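Local coordinates for phenazine biosynthesis protein, PhzF family (PDB 3EDN), which probably acts as an isomerase-type enzyme and has the diaminopimelate epimerase-like fold of PhzF proteins, at residues A[60-65]-A[99-104]; A[136-141]-A[187-192]; A[170-175]-A[203-208]; A[268-273]-A[283-288]. All blocks are in the same frame, centred on the assembly; numbering follows the deposited sequence.

Contact 1 (A[60-65]-A[99-104]). With SO4 (sulfate ion), chain O.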
loop_
_atom_site.group_PDB
_atom_site.type_symbol
_atom_site.label_atom_id
_atom_site.label_comp_id
_atom_site.label_asym_id
_atom_site.label_seq_id
_atom_site.Cartn_x
_atom_site.Cartn_y
_atom_site.Cartn_z
ATOM N N ARG A 60 -6.529 5.156 10.420
ATOM C CA ARG A 60 -6.427 3.802 9.908
ATOM C C ARG A 60 -5.097 3.240 10.408
ATOM O O ARG A 60 -4.137 3.983 10.633
ATOM C CB ARG A 60 -6.487 3.813 8.377
ATOM C CG ARG A 60 -6.302 2.479 7.680
ATOM C CD ARG A 60 -6.774 2.602 6.210
ATOM N NE ARG A 60 -6.043 3.644 5.474
ATOM C CZ ARG A 60 -5.036 3.400 4.634
ATOM N NH1 ARG A 60 -4.640 2.158 4.401
ATOM N NH2 ARG A 60 -4.424 4.410 4.018
HETATM N N MSE A 61 -5.039 1.930 10.608
HETATM C CA MSE A 61 -3.787 1.303 11.021
HETATM C C MSE A 61 -3.560 0.058 10.204
HETATM O O MSE A 61 -4.491 -0.701 9.969
HETATM C CB MSE A 61 -3.849 0.884 12.489
HETATM C CG MSE A 61 -3.555 1.975 13.472
HETATM SE SE MSE A 61 -3.249 1.221 15.254
HETATM C CE MSE A 61 -1.633 0.413 14.966
ATOM N N ARG A 62 -2.320 -0.172 9.789
ATOM C CA ARG A 62 -1.947 -1.466 9.226
ATOM C C ARG A 62 -0.885 -2.085 10.123
ATOM O O ARG A 62 -0.073 -1.364 10.734
ATOM C CB ARG A 62 -1.481 -1.329 7.772
ATOM C CG ARG A 62 -2.624 -0.937 6.827
ATOM C CD ARG A 62 -2.149 -0.705 5.392
ATOM N NE ARG A 62 -1.935 -1.945 4.671
ATOM C CZ ARG A 62 -1.788 -2.037 3.352
ATOM N NH1 ARG A 62 -1.835 -0.941 2.578
ATOM N NH2 ARG A 62 -1.619 -3.236 2.805
ATOM N N TYR A 63 -0.890 -3.414 10.189
ATOM C CA TYR A 63 -0.060 -4.171 11.135
ATOM C C TYR A 63 0.779 -5.182 10.358
ATOM O O TYR A 63 0.221 -5.943 9.570
ATOM C CB TYR A 63 -0.964 -4.948 12.082
ATOM C CG TYR A 63 -2.061 -4.143 12.772
ATOM C CD1 TYR A 63 -1.809 -3.429 13.958
ATOM C CD2 TYR A 63 -3.371 -4.157 12.288
ATOM C CE1 TYR A 63 -2.819 -2.740 14.597
ATOM C CE2 TYR A 63 -4.388 -3.448 12.928
ATOM C CZ TYR A 63 -4.115 -2.759 14.085
ATOM O OH TYR A 63 -5.117 -2.066 14.740
ATOM N N PHE A 64 2.097 -5.188 10.554
ATOM C CA PHE A 64 2.952 -6.131 9.828
ATOM C C PHE A 64 3.906 -6.863 10.751
ATOM O O PHE A 64 4.507 -6.253 11.628
ATOM C CB PHE A 64 3.818 -5.397 8.797
ATOM C CG PHE A 64 3.068 -4.873 7.621
ATOM C CD1 PHE A 64 3.063 -5.580 6.424
ATOM C CD2 PHE A 64 2.384 -3.662 7.697
ATOM C CE1 PHE A 64 2.380 -5.106 5.311
ATOM C CE2 PHE A 64 1.711 -3.179 6.595
ATOM C CZ PHE A 64 1.705 -3.906 5.396
ATOM N N THR A 65 4.034 -8.172 10.559
ATOM C CA THR A 65 5.151 -8.909 11.116
ATOM C C THR A 65 6.326 -8.735 10.143
ATOM O O THR A 65 6.177 -8.128 9.077
ATOM C CB THR A 65 4.804 -10.390 11.242
ATOM O OG1 THR A 65 4.652 -10.941 9.932
ATOM C CG2 THR A 65 3.506 -10.562 11.981
ATOM N N GLU A 99 -9.806 2.400 11.584
ATOM C CA GLU A 99 -10.104 1.548 10.451
ATOM C C GLU A 99 -9.053 0.452 10.307
ATOM O O GLU A 99 -7.858 0.742 10.230
ATOM C CB GLU A 99 -10.183 2.358 9.162
ATOM C CG GLU A 99 -10.619 1.473 8.006
ATOM C CD GLU A 99 -10.643 2.161 6.667
ATOM O OE1 GLU A 99 -10.200 3.333 6.575
ATOM O OE2 GLU A 99 -11.114 1.492 5.709
ATOM N N THR A 100 -9.494 -0.802 10.291
ATOM C CA THR A 100 -8.584 -1.918 10.024
ATOM C C THR A 100 -9.208 -2.858 9.003
ATOM O O THR A 100 -10.390 -2.740 8.657
ATOM C CB THR A 100 -8.245 -2.757 11.287
ATOM O OG1 THR A 100 -9.324 -3.658 11.570
ATOM C CG2 THR A 100 -7.944 -1.868 12.497
ATOM N N LYS A 101 -8.408 -3.805 8.527
ATOM C CA LYS A 101 -8.892 -4.763 7.553
ATOM C C LYS A 101 -9.928 -5.707 8.166
ATOM O O LYS A 101 -10.709 -6.329 7.441
ATOM C CB LYS A 101 -7.723 -5.521 6.911
ATOM C CG LYS A 101 -6.910 -4.638 5.962
ATOM C CD LYS A 101 -5.873 -5.418 5.171
ATOM C CE LYS A 101 -5.208 -4.526 4.140
ATOM N NZ LYS A 101 -4.235 -5.320 3.346
ATOM N N ALA A 102 -9.966 -5.797 9.495
ATOM C CA ALA A 102 -10.986 -6.607 10.170
ATOM C C ALA A 102 -12.202 -5.782 10.616
ATOM O O ALA A 102 -13.069 -6.291 11.337
ATOM C CB ALA A 102 -10.386 -7.364 11.343
ATOM N N GLY A 103 -12.270 -4.523 10.189
ATOM C CA GLY A 103 -13.366 -3.639 10.579
ATOM C C GLY A 103 -12.927 -2.404 11.350
ATOM O O GLY A 103 -11.749 -2.242 11.670
ATOM N N ILE A 104 -13.874 -1.516 11.620
ATOM C CA ILE A 104 -13.610 -0.328 12.418
ATOM C C ILE A 104 -13.653 -0.702 13.897
ATOM O O ILE A 104 -14.658 -1.238 14.380
ATOM C CB ILE A 104 -14.603 0.815 12.091
ATOM C CG1 ILE A 104 -14.478 1.198 10.614
ATOM C CG2 ILE A 104 -14.373 2.036 13.002
ATOM C CD1 ILE A 104 -15.461 2.240 10.161
HETATM S S SO4 O . -3.255 -4.208 -0.306
HETATM O O1 SO4 O . -3.550 -3.191 -1.309
HETATM O O2 SO4 O . -1.893 -4.060 0.186
HETATM O O3 SO4 O . -4.210 -4.096 0.790
HETATM O O4 SO4 O . -3.394 -5.511 -0.960
#

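Contact 2 (A[136-141]-A[187-192])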
loop_
_atom_site.group_PDB
_atom_site.type_symbol
_atom_site.label_atom_id
_atom_site.label_comp_id
_atom_site.label_asym_id
_atom_site.label_seq_id
_atom_site.Cartn_x
_atom_site.Cartn_y
_atom_site.Cartn_z
ATOM N N GLU A 136 -1.223 -36.224 31.321
ATOM C CA GLU A 136 0.198 -36.500 31.494
ATOM C C GLU A 136 1.003 -36.074 30.270
ATOM O O GLU A 136 2.090 -35.522 30.415
ATOM C CB GLU A 136 0.479 -37.964 31.855
ATOM C CG GLU A 136 1.946 -38.198 32.214
ATOM C CD GLU A 136 2.210 -39.523 32.917
ATOM O OE1 GLU A 136 1.747 -40.572 32.414
ATOM O OE2 GLU A 136 2.906 -39.513 33.956
ATOM N N GLU A 137 0.479 -36.332 29.070
ATOM C CA GLU A 137 1.185 -35.958 27.840
ATOM C C GLU A 137 1.278 -34.440 27.715
ATOM O O GLU A 137 2.303 -33.899 27.275
ATOM C CB GLU A 137 0.503 -36.537 26.595
ATOM C CG GLU A 137 0.554 -38.060 26.496
ATOM C CD GLU A 137 1.930 -38.619 26.793
ATOM O OE1 GLU A 137 2.914 -38.162 26.173
ATOM O OE2 GLU A 137 2.031 -39.516 27.655
ATOM N N LEU A 138 0.198 -33.766 28.100
ATOM C CA LEU A 138 0.173 -32.310 28.128
ATOM C C LEU A 138 1.212 -31.778 29.104
ATOM O O LEU A 138 1.981 -30.873 28.776
ATOM C CB LEU A 138 -1.218 -31.827 28.515
ATOM C CG LEU A 138 -1.426 -30.313 28.646
ATOM C CD1 LEU A 138 -1.154 -29.618 27.324
ATOM C CD2 LEU A 138 -2.839 -30.028 29.125
ATOM N N ALA A 139 1.247 -32.339 30.309
ATOM C CA ALA A 139 2.225 -31.918 31.304
ATOM C C ALA A 139 3.647 -32.091 30.772
ATOM O O ALA A 139 4.494 -31.208 30.890
ATOM C CB ALA A 139 2.026 -32.695 32.602
ATOM N N HIS A 140 3.910 -33.243 30.174
ATOM C CA HIS A 140 5.232 -33.522 29.647
ATOM C C HIS A 140 5.628 -32.542 28.529
ATOM O O HIS A 140 6.806 -32.190 28.389
ATOM C CB HIS A 140 5.318 -34.968 29.155
ATOM C CG HIS A 140 5.430 -35.984 30.256
ATOM N ND1 HIS A 140 5.297 -37.340 30.029
ATOM C CD2 HIS A 140 5.658 -35.844 31.584
ATOM C CE1 HIS A 140 5.449 -37.989 31.173
ATOM N NE2 HIS A 140 5.666 -37.105 32.133
ATOM N N SER A 141 4.643 -32.103 27.746
ATOM C CA SER A 141 4.913 -31.215 26.597
ATOM C C SER A 141 5.426 -29.854 27.052
ATOM O O SER A 141 6.077 -29.139 26.279
ATOM C CB SER A 141 3.668 -31.051 25.714
ATOM O OG SER A 141 2.717 -30.180 26.291
ATOM N N SER A 187 0.283 -33.162 18.633
ATOM C CA SER A 187 -0.038 -34.552 18.958
ATOM C C SER A 187 -0.851 -34.666 20.243
ATOM O O SER A 187 -1.611 -35.624 20.419
ATOM C CB SER A 187 1.230 -35.410 19.048
ATOM O OG SER A 187 2.017 -35.051 20.171
ATOM N N VAL A 188 -0.692 -33.686 21.129
ATOM C CA VAL A 188 -1.394 -33.668 22.408
ATOM C C VAL A 188 -2.747 -32.982 22.269
ATOM O O VAL A 188 -3.720 -33.376 22.906
ATOM C CB VAL A 188 -0.576 -32.937 23.498
ATOM C CG1 VAL A 188 -1.384 -32.823 24.791
ATOM C CG2 VAL A 188 0.755 -33.650 23.744
ATOM N N LEU A 189 -2.802 -31.961 21.421
ATOM C CA LEU A 189 -4.003 -31.135 21.261
ATOM C C LEU A 189 -4.855 -31.562 20.072
ATOM O O LEU A 189 -4.954 -30.830 19.091
ATOM C CB LEU A 189 -3.614 -29.659 21.097
ATOM C CG LEU A 189 -2.706 -29.069 22.186
ATOM C CD1 LEU A 189 -2.282 -27.651 21.832
ATOM C CD2 LEU A 189 -3.387 -29.116 23.549
ATOM N N LYS A 190 -5.482 -32.734 20.173
ATOM C CA LYS A 190 -6.198 -33.332 19.037
ATOM C C LYS A 190 -7.272 -32.417 18.446
ATOM O O LYS A 190 -7.398 -32.291 17.220
ATOM C CB LYS A 190 -6.846 -34.656 19.445
ATOM C CG LYS A 190 -5.916 -35.624 20.136
ATOM C CD LYS A 190 -4.753 -36.010 19.246
ATOM C CE LYS A 190 -4.021 -37.204 19.829
ATOM N NZ LYS A 190 -2.929 -37.657 18.928
ATOM N N GLU A 191 -8.046 -31.788 19.325
ATOM C CA GLU A 191 -9.195 -30.997 18.905
ATOM C C GLU A 191 -8.778 -29.742 18.140
ATOM O O GLU A 191 -9.403 -29.380 17.137
ATOM C CB GLU A 191 -10.060 -30.632 20.117
ATOM C CG GLU A 191 -11.280 -29.780 19.789
ATOM C CD GLU A 191 -12.352 -30.531 19.025
ATOM O OE1 GLU A 191 -12.247 -31.768 18.886
ATOM O OE2 GLU A 191 -13.311 -29.875 18.565
ATOM N N ILE A 192 -7.729 -29.079 18.626
ATOM C CA ILE A 192 -7.214 -27.860 17.998
ATOM C C ILE A 192 -5.690 -27.914 17.962
ATOM O O ILE A 192 -5.007 -27.318 18.801
ATOM C CB ILE A 192 -7.668 -26.572 18.735
ATOM C CG1 ILE A 192 -9.144 -26.665 19.150
ATOM C CG2 ILE A 192 -7.403 -25.343 17.866
ATOM C CD1 ILE A 192 -9.723 -25.350 19.701
#

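Contact 3 (A[170-175]-A[203-208]). With SO4 (sulfate ion), chain H.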
loop_
_atom_site.group_PDB
_atom_site.type_symbol
_atom_site.label_atom_id
_atom_site.label_comp_id
_atom_site.label_asym_id
_atom_site.label_seq_id
_atom_site.Cartn_x
_atom_site.Cartn_y
_atom_site.Cartn_z
ATOM N N LYS A 170 -0.222 -25.711 39.712
ATOM C CA LYS A 170 -0.352 -25.507 41.150
ATOM C C LYS A 170 0.084 -24.124 41.637
ATOM O O LYS A 170 -0.611 -23.513 42.441
ATOM C CB LYS A 170 0.387 -26.610 41.913
ATOM C CG LYS A 170 -0.407 -27.921 42.004
ATOM C CD LYS A 170 0.432 -29.015 42.675
ATOM C CE LYS A 170 -0.429 -30.208 43.081
ATOM N NZ LYS A 170 -1.186 -30.806 41.977
ATOM N N ASN A 171 1.222 -23.634 41.150
ATOM C CA ASN A 171 1.785 -22.384 41.678
ATOM C C ASN A 171 2.924 -21.827 40.833
ATOM O O ASN A 171 3.244 -22.388 39.777
ATOM C CB ASN A 171 2.201 -22.567 43.147
ATOM C CG ASN A 171 3.168 -23.709 43.347
ATOM O OD1 ASN A 171 4.002 -24.004 42.493
ATOM N ND2 ASN A 171 3.056 -24.369 44.491
ATOM N N LEU A 172 3.547 -20.734 41.297
ATOM C CA LEU A 172 4.632 -20.098 40.537
ATOM C C LEU A 172 5.881 -20.963 40.422
ATOM O O LEU A 172 6.574 -20.938 39.395
ATOM C CB LEU A 172 4.981 -18.729 41.116
ATOM C CG LEU A 172 3.879 -17.687 41.051
ATOM C CD1 LEU A 172 4.291 -16.451 41.859
ATOM C CD2 LEU A 172 3.501 -17.332 39.593
ATOM N N ASP A 173 6.148 -21.753 41.462
ATOM C CA ASP A 173 7.280 -22.663 41.413
ATOM C C ASP A 173 7.150 -23.619 40.234
ATOM O O ASP A 173 8.137 -23.927 39.573
ATOM C CB ASP A 173 7.430 -23.438 42.729
ATOM C CG ASP A 173 7.997 -22.586 43.842
ATOM O OD1 ASP A 173 8.470 -21.475 43.536
ATOM O OD2 ASP A 173 7.969 -23.012 45.017
ATOM N N VAL A 174 5.927 -24.073 39.958
ATOM C CA VAL A 174 5.679 -24.907 38.788
ATOM C C VAL A 174 5.928 -24.121 37.503
ATOM O O VAL A 174 6.589 -24.600 36.586
ATOM C CB VAL A 174 4.234 -25.475 38.787
ATOM C CG1 VAL A 174 3.925 -26.135 37.465
ATOM C CG2 VAL A 174 4.027 -26.452 39.952
ATOM N N CYS A 175 5.418 -22.897 37.447
ATOM C CA CYS A 175 5.602 -22.096 36.243
ATOM C C CYS A 175 7.078 -21.891 35.925
ATOM O O CYS A 175 7.457 -21.907 34.751
ATOM C CB CYS A 175 4.916 -20.748 36.388
ATOM S SG CYS A 175 3.122 -20.856 36.349
ATOM N N GLU A 203 -1.700 -17.782 42.172
ATOM C CA GLU A 203 -0.552 -17.137 42.830
ATOM C C GLU A 203 0.115 -16.177 41.847
ATOM O O GLU A 203 0.321 -16.538 40.696
ATOM C CB GLU A 203 0.485 -18.162 43.314
ATOM C CG GLU A 203 1.599 -17.509 44.137
ATOM C CD GLU A 203 2.766 -18.436 44.493
ATOM O OE1 GLU A 203 2.924 -19.509 43.899
ATOM O OE2 GLU A 203 3.568 -18.056 45.375
ATOM N N THR A 204 0.484 -14.986 42.310
ATOM C CA THR A 204 1.092 -14.001 41.414
ATOM C C THR A 204 2.333 -13.345 42.010
ATOM O O THR A 204 2.489 -13.271 43.243
ATOM C CB THR A 204 0.090 -12.891 41.039
ATOM O OG1 THR A 204 -0.345 -12.218 42.226
ATOM C CG2 THR A 204 -1.143 -13.452 40.332
ATOM N N TYR A 205 3.208 -12.860 41.133
ATOM C CA TYR A 205 4.367 -12.092 41.571
ATOM C C TYR A 205 3.989 -10.673 41.981
ATOM O O TYR A 205 4.557 -10.128 42.931
ATOM C CB TYR A 205 5.415 -12.011 40.458
ATOM C CG TYR A 205 6.100 -13.316 40.154
ATOM C CD1 TYR A 205 7.027 -13.862 41.041
ATOM C CD2 TYR A 205 5.841 -14.001 38.973
ATOM C CE1 TYR A 205 7.669 -15.074 40.762
ATOM C CE2 TYR A 205 6.474 -15.201 38.686
ATOM C CZ TYR A 205 7.389 -15.729 39.582
ATOM O OH TYR A 205 8.006 -16.926 39.279
ATOM N N ASP A 206 3.072 -10.070 41.227
ATOM C CA ASP A 206 2.675 -8.674 41.409
ATOM C C ASP A 206 1.468 -8.606 42.346
ATOM O O ASP A 206 0.536 -9.416 42.251
ATOM C CB ASP A 206 2.313 -8.035 40.064
ATOM C CG ASP A 206 3.505 -7.908 39.119
ATOM O OD1 ASP A 206 4.664 -8.189 39.506
ATOM O OD2 ASP A 206 3.279 -7.501 37.955
ATOM N N GLU A 207 1.469 -7.610 43.222
ATOM C CA GLU A 207 0.468 -7.542 44.290
ATOM C C GLU A 207 -0.961 -7.272 43.811
ATOM O O GLU A 207 -1.908 -7.871 44.314
ATOM C CB GLU A 207 0.876 -6.511 45.352
ATOM C CG GLU A 207 2.190 -6.815 46.052
ATOM C CD GLU A 207 2.139 -8.094 46.870
ATOM O OE1 GLU A 207 1.156 -8.293 47.614
ATOM O OE2 GLU A 207 3.084 -8.900 46.766
ATOM N N LYS A 208 -1.123 -6.389 42.839
ATOM C CA LYS A 208 -2.475 -5.999 42.423
ATOM C C LYS A 208 -3.143 -7.009 41.481
ATOM O O LYS A 208 -4.267 -6.809 41.036
ATOM C CB LYS A 208 -2.460 -4.598 41.800
ATOM C CG LYS A 208 -2.149 -3.479 42.792
ATOM C CD LYS A 208 -0.662 -3.380 43.092
ATOM C CE LYS A 208 -0.389 -2.353 44.189
ATOM N NZ LYS A 208 1.074 -2.082 44.355
HETATM S S SO4 H . 2.806 -4.670 42.476
HETATM O O1 SO4 H . 3.463 -3.998 41.354
HETATM O O2 SO4 H . 2.561 -3.720 43.556
HETATM O O3 SO4 H . 1.533 -5.213 41.997
HETATM O O4 SO4 H . 3.655 -5.750 42.968
HETATM O O HOH W 1 -1.706 -20.825 42.624
HETATM O O HOH W 2 5.307 -21.137 44.162
#

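Contact 4 (A[268-273]-A[283-288])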
loop_
_atom_site.group_PDB
_atom_site.type_symbol
_atom_site.label_atom_id
_atom_site.label_comp_id
_atom_site.label_asym_id
_atom_site.label_seq_id
_atom_site.Cartn_x
_atom_site.Cartn_y
_atom_site.Cartn_z
ATOM N N VAL A 268 -2.113 -7.042 31.960
ATOM C CA VAL A 268 -3.264 -6.741 31.132
ATOM C C VAL A 268 -4.488 -6.649 32.024
ATOM O O VAL A 268 -4.731 -7.533 32.852
ATOM C CB VAL A 268 -3.501 -7.796 30.060
ATOM C CG1 VAL A 268 -4.647 -7.368 29.143
ATOM C CG2 VAL A 268 -2.233 -8.017 29.268
ATOM N N THR A 269 -5.238 -5.557 31.892
ATOM C CA THR A 269 -6.516 -5.447 32.595
ATOM C C THR A 269 -7.631 -6.038 31.744
ATOM O O THR A 269 -7.748 -5.727 30.565
ATOM C CB THR A 269 -6.796 -3.984 32.972
ATOM O OG1 THR A 269 -5.731 -3.518 33.816
ATOM C CG2 THR A 269 -8.126 -3.854 33.726
ATOM N N VAL A 270 -8.429 -6.916 32.345
ATOM C CA VAL A 270 -9.521 -7.575 31.631
ATOM C C VAL A 270 -10.851 -7.211 32.254
ATOM O O VAL A 270 -11.014 -7.361 33.468
ATOM C CB VAL A 270 -9.347 -9.105 31.577
ATOM C CG1 VAL A 270 -10.421 -9.726 30.655
ATOM C CG2 VAL A 270 -7.922 -9.462 31.116
ATOM N N TYR A 271 -11.769 -6.719 31.429
ATOM C CA TYR A 271 -13.111 -6.347 31.886
ATOM C C TYR A 271 -14.112 -7.372 31.380
ATOM O O TYR A 271 -14.147 -7.690 30.179
ATOM C CB TYR A 271 -13.504 -4.969 31.350
ATOM C CG TYR A 271 -12.484 -3.898 31.625
ATOM C CD1 TYR A 271 -12.660 -3.003 32.662
ATOM C CD2 TYR A 271 -11.323 -3.803 30.854
ATOM C CE1 TYR A 271 -11.705 -2.016 32.928
ATOM C CE2 TYR A 271 -10.385 -2.843 31.107
ATOM C CZ TYR A 271 -10.578 -1.951 32.133
ATOM O OH TYR A 271 -9.619 -0.982 32.373
ATOM N N VAL A 272 -14.910 -7.913 32.299
ATOM C CA VAL A 272 -15.883 -8.940 31.950
ATOM C C VAL A 272 -17.259 -8.381 32.265
ATOM O O VAL A 272 -17.510 -7.971 33.399
ATOM C CB VAL A 272 -15.668 -10.215 32.762
ATOM C CG1 VAL A 272 -16.612 -11.312 32.268
ATOM C CG2 VAL A 272 -14.222 -10.676 32.648
ATOM N N THR A 273 -18.113 -8.314 31.249
ATOM C CA THR A 273 -19.434 -7.692 31.410
ATOM C C THR A 273 -20.525 -8.675 31.035
ATOM O O THR A 273 -20.390 -9.444 30.078
ATOM C CB THR A 273 -19.553 -6.438 30.535
ATOM O OG1 THR A 273 -18.570 -5.482 30.958
ATOM C CG2 THR A 273 -20.946 -5.814 30.648
ATOM N N ILE A 283 -16.040 -9.239 26.623
ATOM C CA ILE A 283 -14.657 -9.132 27.106
ATOM C C ILE A 283 -13.989 -7.929 26.482
ATOM O O ILE A 283 -13.951 -7.804 25.257
ATOM C CB ILE A 283 -13.826 -10.403 26.786
ATOM C CG1 ILE A 283 -14.431 -11.630 27.478
ATOM C CG2 ILE A 283 -12.349 -10.210 27.190
ATOM C CD1 ILE A 283 -14.353 -11.576 28.995
ATOM N N ASP A 284 -13.500 -7.036 27.333
ATOM C CA ASP A 284 -12.594 -5.970 26.899
ATOM C C ASP A 284 -11.235 -6.159 27.558
ATOM O O ASP A 284 -11.119 -6.691 28.656
ATOM C CB ASP A 284 -13.127 -4.596 27.317
ATOM C CG ASP A 284 -14.548 -4.328 26.813
ATOM O OD1 ASP A 284 -14.737 -4.138 25.598
ATOM O OD2 ASP A 284 -15.489 -4.276 27.643
ATOM N N ILE A 285 -10.184 -5.676 26.919
ATOM C CA ILE A 285 -8.909 -5.597 27.616
ATOM C C ILE A 285 -8.363 -4.184 27.523
ATOM O O ILE A 285 -8.746 -3.400 26.633
ATOM C CB ILE A 285 -7.861 -6.602 27.070
ATOM C CG1 ILE A 285 -7.477 -6.267 25.624
ATOM C CG2 ILE A 285 -8.391 -8.036 27.174
ATOM C CD1 ILE A 285 -6.106 -6.798 25.205
ATOM N N ALA A 286 -7.485 -3.851 28.461
ATOM C CA ALA A 286 -6.823 -2.554 28.438
ATOM C C ALA A 286 -5.395 -2.708 28.904
ATOM O O ALA A 286 -5.088 -3.545 29.753
ATOM C CB ALA A 286 -7.554 -1.551 29.321
ATOM N N GLY A 287 -4.520 -1.860 28.381
ATOM C CA GLY A 287 -3.159 -1.877 28.840
ATOM C C GLY A 287 -2.583 -0.488 28.726
ATOM O O GLY A 287 -3.105 0.372 27.999
ATOM N N THR A 288 -1.521 -0.260 29.479
ATOM C CA THR A 288 -0.717 0.919 29.262
ATOM C C THR A 288 0.478 0.506 28.405
ATOM O O THR A 288 0.569 -0.644 27.961
ATOM C CB THR A 288 -0.291 1.611 30.588
ATOM O OG1 THR A 288 0.213 2.929 30.297
ATOM C CG2 THR A 288 0.762 0.800 31.325
HETATM O O HOH W 3 -16.507 -6.103 29.224
#

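Contact 1 (A[60-65]-A[99-104])
Arg62 and Lys101 grip a sulfate ion, probably from the crystallisation liquor, at an anion site on the subunit interface. Arg62 NH2 reaches sulfate O2 at 2.8 Å in the plane of its guanidinium, and Lys101 NZ bonds sulfate O3 at 2.8 Å. The anion probably offsets their charges, as Arg62 NH2 and Lys101 NZ stand 3.4 Å apart; Glu69 forms salt bridges to both, OE2 to Arg62 NE and OE1 to Lys101 NZ, and Glu34 N of the second subunit also bonds the ion.

Arg62 lies on strand 59-64 and Lys101 just past the end of strand 95-100, its parallel neighbour in the diaminopimelate epimerase-like fold. Met61 N donates to Glu99 O at 3.1 Å. Arg60 and Glu99 run side by side, Arg60 CD against Glu99 OE1 (3.5 Å), yet their charged ends turn elsewhere: Arg60 NE to Ser53 O, Arg60 NH1, with Arg62 NH1, to a succinate probably from the same liquor, Glu99 OE1 to Ser54 and OE2 to Lys2 of the second subunit.

Thr100 CG2 meets the Tyr63 ring at its edge, 3.6 Å from Tyr63 OH, which bonds Thr77. Thr100 OG1 (chi1 79°) accepts from Ala102 N in an ST turn and donates to Gly103 O.

Contact 2 (A[136-141]-A[187-192])
Leu138 and Val188 meet without any flat side chain between them; the single ring of the two segments, His140, stands apart from the contact. One face of that imidazole has Glu136 O above it, offset toward the rim, and its NE2 bonds Glu145. What does the joining is aliphatic, part of the packing of helices on a sheet in the diaminopimelate epimerase-like fold: helix 135-141 lies against the end of the short, weakly bonded helix 185-188, with the forked side chain of Val188 pressed on the helix backbone.

Each prong of the fork has its own target. Val188 CG1, set opposite the backbone N of its own residue (chi1 175°), lies against the main chain of Leu138, 3.7 Å from CA and 3.9 Å from CB. The other methyl, CG2, sits over the preceding residue, 3.9 Å from Glu137 O and 4.1 Å from Glu137 CB, while the carboxylate of Glu137 bends away. Ser141, one turn further on, brings its CB to 4.4 Å from the same CG2.

The leucine side chain crosses that of Val188 at about a right angle and runs deeper, where Leu138 CD1 comes to 4.4 Å from Leu189 CD2. Both leucines then pack on Phe131 and on strands 163-168 and 196-201, through Val167, Val165 and Ile197, a shared apolar floor formed by these two strands and Phe131. The polar end of Ser141 is settled within its own helix: OG donates to Leu138 O at 2.7 Å, the donor tilted 18° from the carbonyl plane.

Contact 3 (A[170-175]-A[203-208])
Glu203 OE1 accepts a hydrogen bond from Leu172 N at 2.9 Å, carried to the start of a helix by a fully extended side chain. The bond is almost straight, 174° at the hydrogen, but it meets OE1 on the anti side and 33° out of the carboxylate plane. Two waters add to it: one links Asp173 N to the same OE1, the other Lys170 O to Glu203 N. At the far end of the loop, Lys208 N donates at 3.0 Å to O3 of a sulfate, probably from the crystallisation liquor, and Glu207 N bonds its O4.

The amides that Glu203 meets belong to the N-terminus of helix 172-177, which follows strand 163-168. Asn171 is the N-cap, OD1 taking Val174 N at 3.2 Å, so the cap and Glu203 between them engage three amides of the first turn, Asp173 N through its water. The carboxylate probably gains from the positive end of the helix dipole.

Apolar contacts centre on Leu172. Its CD1 stands over the middle of the Tyr205 ring, a CH-pi contact 3.7 Å from the centroid and only 6° off the normal, while Leu172 CD2 lies 3.8 Å from Tyr205 CE2. Leu172 CD2 also comes within 3.5 Å of Glu203 O, a buried carbonyl oxygen with no polar partner in the model. Tyr205 OH bonds Glu176 further along the helix, and the ring meets His212.

Contact 4 (A[268-273]-A[283-288])
Tyr271 and Asp284 face each other as a hydrogen-bonded antiparallel pair in the beta hairpin of strands 266-273 and 282-298. Tyr271 N donates to Asp284 O at 2.8 Å, and Asp284 N returns a bond of 3.0 Å to Tyr271 O. Two residues along, Thr269 and Ala286 make the second such pair, Ala286 N giving 2.8 Å to Thr269 O. Between them Val270 and Ile285 form a non-hydrogen-bonded pair, close enough for Ile285 CA to approach Thr269 O at 3.2 Å as a CA-H...O contact.

On the Tyr271 side of the sheet, the phenol ring runs along the partner strand: with CG opposite its carbonyl carbon (chi1 -52°) it turns an edge to Ala286, whose CB lies in the ring plane 3.6 Å from Tyr271 CE2. Asp284 stands crosswise to it, its carboxylate plane 62° from the ring. On the other side Val270, Val272, Ile283 and Ile285 build an aliphatic layer; Val272 CG2 and Ile283 CD1 meet at 3.8 Å, side by side and pointing the same way.

Farther out, strands 251-258 and 117-122 flank the hairpin, and helix 230-244 packs on the aliphatic layer through Ala238 and Ala241. Lys120 makes a cation-pi contact with Tyr271, while Arg122 holds Asp284 OD1 in a salt bridge, probably favouring the charged carboxylate. Asp284 OD2 bonds Gln282 NE2, and a water lies 2.6 Å from Asp284 OD2 and 2.8 Å from Thr273 OG1.

Contact 1 closes first along the chain, the segments of contacts 2 and 3 then alternate, and contact 4 comes last. Contacts 1 and 3 lie on opposite sides of the chain's centre, their own centres about 35 Å apart. Contacts 2 and 3 are neighbours, about 8 Å between nearest atoms, and helices 172-177 and 185-188, one in each, follow one another in the chain. Contact 4 is the most central, its centre about 20 Å from those of contacts 1 and 3. Its strand 282-298 pairs with strands 3-11 and 117-122 toward contact 1 and with 266-273 toward contact 3, so it probably helps to join the two halves of the diaminopimelate epimerase-like fold. Among the four, contact 1 alone touches the second subunit.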